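Long-range contact in xylan esterase 1 (Thermoanaerobacterium sp. 'JW/SL YS485', PDB 3FCY), which probably removes acetyl groups from acetylated xylan and cephalosporin C, as a calcium-binding esterase of family CE7 with the alpha/beta hydrolase fold: residues R94-G106 and S121-F135. Sequence-based numbering, arbitrary orientation.
Sequences RIHAKYIKPKTEG and SGDWNDKLNYVAAGF
In the central sheet of this alpha/beta hydrolase, Lys98, Ile100 and Pro102 of strand 94-102 turn toward the connection between strands 108-114 and 136-140, and meet Trp124, Val131 and their neighbours. Lys98 lays its methylenes over one face of the Trp124 indole, CE standing 3.5 Å from the centroid of the five-membered ring in a CH-pi contact, while the ammonium makes a cation-pi interaction with the same ring. After a bend at the chain end (chi4 58°), NZ donates a hydrogen bond to Gly122 O (2.8 Å), tilted 24° from the carbonyl plane. NZ donates another to Ser121 OG at 2.9 Å. A long aliphatic stem with a charged tip thus suits a site where an aromatic face borders a polar loop.

Ile100, two residues on and on the same face of the strand, offers apolar branches alone. CG1 reaches the edge of the indole in its plane, 3.7 Å from Trp124 CE3, and CD1 rests on Lys127 CB. With CG2 anti to the backbone N, that methyl approaches Val131 CG2 at 3.6 Å. Pro102 ends the strand with a compact apolar ring and no backbone N-H: CB meets Val131 CG1, CG lies against Gly134 O, and CD is 3.4 Å from Phe135 O. Lys127 NZ donates hydrogen bonds to Ser121 O and Asp123 O and forms a salt bridge with Asp126 OD1. Gly134 closes the short helix in a Schellman motif; at its backbone angles a CB would jam against the preceding carbonyl O, so glycine suits this C-prime position.

Trp124 stacks with Phe75 and touches strand 80-88, and Tyr130 packs on strand 108-114 and helix 333-342. The Asp123 carboxylate accepts hydrogen bonds from the backbone N of Gly332 and of Asp335, both of the second subunit.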
loop_
_atom_site.group_PDB
_atom_site.type_symbol
_atom_site.label_atom_id
_atom_site.label_comp_id
_atom_site.label_asym_id
_atom_site.label_seq_id
_atom_site.Cartn_x
_atom_site.Cartn_y
_atom_site.Cartn_z
ATOM N N ARG A 94 12.920 -39.164 1.188
ATOM C CA ARG A 94 12.940 -39.404 2.625
ATOM C C ARG A 94 12.041 -38.338 3.262
ATOM O O ARG A 94 12.356 -37.150 3.221
ATOM C CB ARG A 94 14.377 -39.280 3.145
ATOM C CG ARG A 94 14.626 -39.935 4.488
ATOM C CD ARG A 94 14.399 -41.448 4.436
ATOM N NE ARG A 94 14.779 -42.080 5.695
ATOM C CZ ARG A 94 14.311 -43.250 6.119
ATOM N NH1 ARG A 94 13.437 -43.928 5.386
ATOM N NH2 ARG A 94 14.713 -43.738 7.285
ATOM N N ILE A 95 10.918 -38.767 3.834
ATOM C CA ILE A 95 9.962 -37.848 4.452
ATOM C C ILE A 95 10.163 -37.743 5.962
ATOM O O ILE A 95 10.504 -38.724 6.627
ATOM C CB ILE A 95 8.507 -38.306 4.186
ATOM C CG1 ILE A 95 8.324 -38.645 2.703
ATOM C CG2 ILE A 95 7.527 -37.209 4.597
ATOM C CD1 ILE A 95 8.594 -37.485 1.746
ATOM N N HIS A 96 9.942 -36.549 6.503
ATOM C CA HIS A 96 10.101 -36.323 7.933
ATOM C C HIS A 96 8.819 -35.857 8.609
ATOM O O HIS A 96 8.000 -35.158 8.013
ATOM C CB HIS A 96 11.218 -35.304 8.189
ATOM C CG HIS A 96 11.284 -34.819 9.607
ATOM N ND1 HIS A 96 10.531 -33.759 10.066
ATOM C CD2 HIS A 96 12.006 -35.254 10.666
ATOM C CE1 HIS A 96 10.789 -33.561 11.347
ATOM N NE2 HIS A 96 11.681 -34.456 11.735
ATOM N N ALA A 97 8.657 -36.264 9.863
ATOM C CA ALA A 97 7.501 -35.884 10.659
ATOM C C ALA A 97 7.868 -35.944 12.132
ATOM O O ALA A 97 8.633 -36.817 12.555
ATOM C CB ALA A 97 6.326 -36.828 10.386
ATOM N N LYS A 98 7.347 -34.995 12.904
ATOM C CA LYS A 98 7.573 -34.995 14.338
ATOM C C LYS A 98 6.663 -36.108 14.837
ATOM O O LYS A 98 5.602 -36.339 14.261
ATOM C CB LYS A 98 7.153 -33.658 14.966
ATOM C CG LYS A 98 8.163 -32.528 14.795
ATOM C CD LYS A 98 7.672 -31.254 15.485
ATOM C CE LYS A 98 8.781 -30.217 15.595
ATOM N NZ LYS A 98 9.343 -29.851 14.266
ATOM N N TYR A 99 7.075 -36.796 15.894
ATOM C CA TYR A 99 6.288 -37.894 16.451
ATOM C C TYR A 99 6.381 -37.861 17.970
ATOM O O TYR A 99 7.453 -38.061 18.544
ATOM C CB TYR A 99 6.810 -39.226 15.886
ATOM C CG TYR A 99 6.307 -40.496 16.552
ATOM C CD1 TYR A 99 4.976 -40.636 16.950
ATOM C CD2 TYR A 99 7.162 -41.588 16.725
ATOM C CE1 TYR A 99 4.507 -41.839 17.504
ATOM C CE2 TYR A 99 6.706 -42.788 17.270
ATOM C CZ TYR A 99 5.380 -42.907 17.656
ATOM O OH TYR A 99 4.938 -44.105 18.176
ATOM N N ILE A 100 5.250 -37.577 18.612
ATOM C CA ILE A 100 5.185 -37.500 20.066
ATOM C C ILE A 100 4.274 -38.606 20.586
ATOM O O ILE A 100 3.105 -38.705 20.207
ATOM C CB ILE A 100 4.640 -36.139 20.534
ATOM C CG1 ILE A 100 5.393 -35.005 19.826
ATOM C CG2 ILE A 100 4.804 -36.013 22.042
ATOM C CD1 ILE A 100 4.816 -33.623 20.086
ATOM N N LYS A 101 4.827 -39.434 21.463
ATOM C CA LYS A 101 4.105 -40.560 22.031
ATOM C C LYS A 101 3.965 -40.389 23.538
ATOM O O LYS A 101 4.961 -40.260 24.252
ATOM C CB LYS A 101 4.868 -41.850 21.715
ATOM C CG LYS A 101 4.232 -43.119 22.225
ATOM C CD LYS A 101 5.151 -44.304 21.964
ATOM C CE LYS A 101 4.572 -45.589 22.536
ATOM N NZ LYS A 101 5.498 -46.739 22.327
ATOM N N PRO A 102 2.721 -40.378 24.042
ATOM C CA PRO A 102 2.511 -40.220 25.483
ATOM C C PRO A 102 2.998 -41.450 26.247
ATOM O O PRO A 102 2.913 -42.575 25.748
ATOM C CB PRO A 102 0.998 -40.033 25.589
ATOM C CG PRO A 102 0.482 -40.882 24.466
ATOM C CD PRO A 102 1.438 -40.556 23.336
ATOM N N LYS A 103 3.519 -41.233 27.450
ATOM C CA LYS A 103 3.994 -42.340 28.269
ATOM C C LYS A 103 2.826 -42.936 29.044
ATOM O O LYS A 103 2.739 -42.797 30.261
ATOM C CB LYS A 103 5.073 -41.873 29.250
ATOM C CG LYS A 103 6.454 -41.658 28.646
ATOM C CD LYS A 103 7.445 -41.335 29.757
ATOM C CE LYS A 103 8.861 -41.170 29.244
ATOM N NZ LYS A 103 9.795 -40.869 30.371
ATOM N N THR A 104 1.921 -43.586 28.324
ATOM C CA THR A 104 0.758 -44.217 28.932
ATOM C C THR A 104 0.683 -45.645 28.412
ATOM O O THR A 104 1.272 -45.964 27.380
ATOM C CB THR A 104 -0.545 -43.482 28.557
ATOM O OG1 THR A 104 -0.736 -43.531 27.135
ATOM C CG2 THR A 104 -0.483 -42.033 29.005
ATOM N N GLU A 105 -0.036 -46.503 29.124
ATOM C CA GLU A 105 -0.170 -47.896 28.712
ATOM C C GLU A 105 -1.350 -48.050 27.756
ATOM O O GLU A 105 -2.271 -47.235 27.765
ATOM C CB GLU A 105 -0.387 -48.787 29.942
ATOM C CG GLU A 105 0.614 -48.553 31.070
ATOM C CD GLU A 105 2.033 -48.943 30.695
ATOM O OE1 GLU A 105 2.972 -48.582 31.443
ATOM O OE2 GLU A 105 2.212 -49.616 29.657
ATOM N N GLY A 106 -1.311 -49.089 26.926
ATOM C CA GLY A 106 -2.400 -49.351 25.999
ATOM C C GLY A 106 -2.480 -48.501 24.745
ATOM O O GLY A 106 -1.771 -47.503 24.601
ATOM N N SER A 121 6.332 -28.453 10.155
ATOM C CA SER A 121 5.643 -29.009 11.316
ATOM C C SER A 121 5.642 -28.111 12.556
ATOM O O SER A 121 4.925 -28.382 13.518
ATOM C CB SER A 121 6.234 -30.381 11.667
ATOM O OG SER A 121 7.592 -30.272 12.057
ATOM N N GLY A 122 6.448 -27.054 12.535
ATOM C CA GLY A 122 6.490 -26.125 13.654
ATOM C C GLY A 122 7.250 -26.567 14.894
ATOM O O GLY A 122 8.193 -27.356 14.815
ATOM N N ASP A 123 6.839 -26.033 16.043
ATOM C CA ASP A 123 7.464 -26.348 17.324
ATOM C C ASP A 123 6.867 -27.614 17.926
ATOM O O ASP A 123 5.780 -28.048 17.534
ATOM C CB ASP A 123 7.272 -25.180 18.299
ATOM C CG ASP A 123 8.317 -24.084 18.124
ATOM O OD1 ASP A 123 8.660 -23.746 16.975
ATOM O OD2 ASP A 123 8.795 -23.554 19.149
ATOM N N TRP A 124 7.579 -28.206 18.880
ATOM C CA TRP A 124 7.102 -29.418 19.541
ATOM C C TRP A 124 6.022 -29.126 20.577
ATOM O O TRP A 124 4.979 -29.776 20.601
ATOM C CB TRP A 124 8.244 -30.132 20.275
ATOM C CG TRP A 124 9.279 -30.722 19.391
ATOM C CD1 TRP A 124 10.397 -30.107 18.909
ATOM C CD2 TRP A 124 9.275 -32.041 18.841
ATOM N NE1 TRP A 124 11.092 -30.963 18.089
ATOM C CE2 TRP A 124 10.423 -32.157 18.028
ATOM C CE3 TRP A 124 8.410 -33.137 18.955
ATOM C CZ2 TRP A 124 10.729 -33.331 17.328
ATOM C CZ3 TRP A 124 8.714 -34.303 18.260
ATOM C CH2 TRP A 124 9.864 -34.389 17.457
ATOM N N ASN A 125 6.295 -28.133 21.420
ATOM C CA ASN A 125 5.427 -27.773 22.537
ATOM C C ASN A 125 3.933 -27.600 22.283
ATOM O O ASN A 125 3.125 -28.102 23.058
ATOM C CB ASN A 125 5.989 -26.528 23.243
ATOM C CG ASN A 125 5.444 -25.237 22.676
ATOM O OD1 ASN A 125 4.361 -24.797 23.054
ATOM N ND2 ASN A 125 6.186 -24.626 21.756
ATOM N N ASP A 126 3.556 -26.910 21.211
ATOM C CA ASP A 126 2.140 -26.686 20.942
ATOM C C ASP A 126 1.396 -27.912 20.412
ATOM O O ASP A 126 0.190 -27.858 20.166
ATOM C CB ASP A 126 1.961 -25.489 19.995
ATOM C CG ASP A 126 2.674 -25.675 18.672
ATOM O OD1 ASP A 126 2.191 -26.473 17.839
ATOM O OD2 ASP A 126 3.724 -25.022 18.474
ATOM N N LYS A 127 2.116 -29.019 20.239
ATOM C CA LYS A 127 1.498 -30.259 19.783
ATOM C C LYS A 127 1.081 -31.035 21.032
ATOM O O LYS A 127 0.285 -31.974 20.962
ATOM C CB LYS A 127 2.491 -31.116 18.981
ATOM C CG LYS A 127 3.092 -30.447 17.745
ATOM C CD LYS A 127 2.022 -30.028 16.745
ATOM C CE LYS A 127 2.640 -29.396 15.496
ATOM N NZ LYS A 127 3.480 -28.203 15.811
ATOM N N LEU A 128 1.620 -30.622 22.176
ATOM C CA LEU A 128 1.346 -31.289 23.443
ATOM C C LEU A 128 -0.062 -31.109 23.998
ATOM O O LEU A 128 -0.438 -31.785 24.955
ATOM C CB LEU A 128 2.368 -30.848 24.497
ATOM C CG LEU A 128 3.832 -31.161 24.171
ATOM C CD1 LEU A 128 4.735 -30.595 25.267
ATOM C CD2 LEU A 128 4.017 -32.677 24.032
ATOM N N ASN A 129 -0.845 -30.206 23.420
ATOM C CA ASN A 129 -2.203 -30.017 23.913
ATOM C C ASN A 129 -3.006 -31.297 23.683
ATOM O O ASN A 129 -3.837 -31.667 24.509
ATOM C CB ASN A 129 -2.869 -28.806 23.240
ATOM C CG ASN A 129 -2.966 -28.942 21.734
ATOM O OD1 ASN A 129 -2.116 -29.555 21.095
ATOM N ND2 ASN A 129 -3.999 -28.343 21.157
ATOM N N TYR A 130 -2.748 -31.987 22.574
ATOM C CA TYR A 130 -3.449 -33.241 22.316
ATOM C C TYR A 130 -2.781 -34.400 23.053
ATOM O O TYR A 130 -3.426 -35.405 23.360
ATOM C CB TYR A 130 -3.524 -33.539 20.815
ATOM C CG TYR A 130 -4.632 -32.775 20.127
ATOM C CD1 TYR A 130 -4.420 -31.481 19.648
ATOM C CD2 TYR A 130 -5.907 -33.330 19.998
ATOM C CE1 TYR A 130 -5.451 -30.756 19.055
ATOM C CE2 TYR A 130 -6.948 -32.616 19.409
ATOM C CZ TYR A 130 -6.711 -31.328 18.939
ATOM O OH TYR A 130 -7.724 -30.616 18.342
ATOM N N VAL A 131 -1.491 -34.265 23.343
ATOM C CA VAL A 131 -0.792 -35.311 24.080
ATOM C C VAL A 131 -1.397 -35.311 25.487
ATOM O O VAL A 131 -1.513 -36.356 26.124
ATOM C CB VAL A 131 0.735 -35.039 24.160
ATOM C CG1 VAL A 131 1.406 -36.064 25.075
ATOM C CG2 VAL A 131 1.351 -35.118 22.762
ATOM N N ALA A 132 -1.790 -34.131 25.961
ATOM C CA ALA A 132 -2.407 -34.013 27.278
ATOM C C ALA A 132 -3.685 -34.849 27.299
ATOM O O ALA A 132 -4.109 -35.327 28.351
ATOM C CB ALA A 132 -2.738 -32.555 27.584
ATOM N N ALA A 133 -4.289 -35.018 26.126
ATOM C CA ALA A 133 -5.517 -35.791 25.999
ATOM C C ALA A 133 -5.220 -37.267 25.760
ATOM O O ALA A 133 -6.129 -38.048 25.485
ATOM C CB ALA A 133 -6.367 -35.238 24.861
ATOM N N GLY A 134 -3.947 -37.641 25.857
ATOM C CA GLY A 134 -3.567 -39.032 25.667
ATOM C C GLY A 134 -3.362 -39.469 24.227
ATOM O O GLY A 134 -3.217 -40.661 23.954
ATOM N N PHE A 135 -3.352 -38.511 23.304
ATOM C CA PHE A 135 -3.156 -38.809 21.886
ATOM C C PHE A 135 -1.685 -38.934 21.523
ATOM O O PHE A 135 -0.820 -38.355 22.180
ATOM C CB PHE A 135 -3.681 -37.678 20.994
ATOM C CG PHE A 135 -5.148 -37.734 20.691
ATOM C CD1 PHE A 135 -5.591 -37.513 19.387
ATOM C CD2 PHE A 135 -6.091 -37.907 21.700
ATOM C CE1 PHE A 135 -6.956 -37.457 19.089
ATOM C CE2 PHE A 135 -7.461 -37.854 21.416
ATOM C CZ PHE A 135 -7.892 -37.625 20.106
HETATM O O HOH W 1 -3.091 -42.090 26.253
#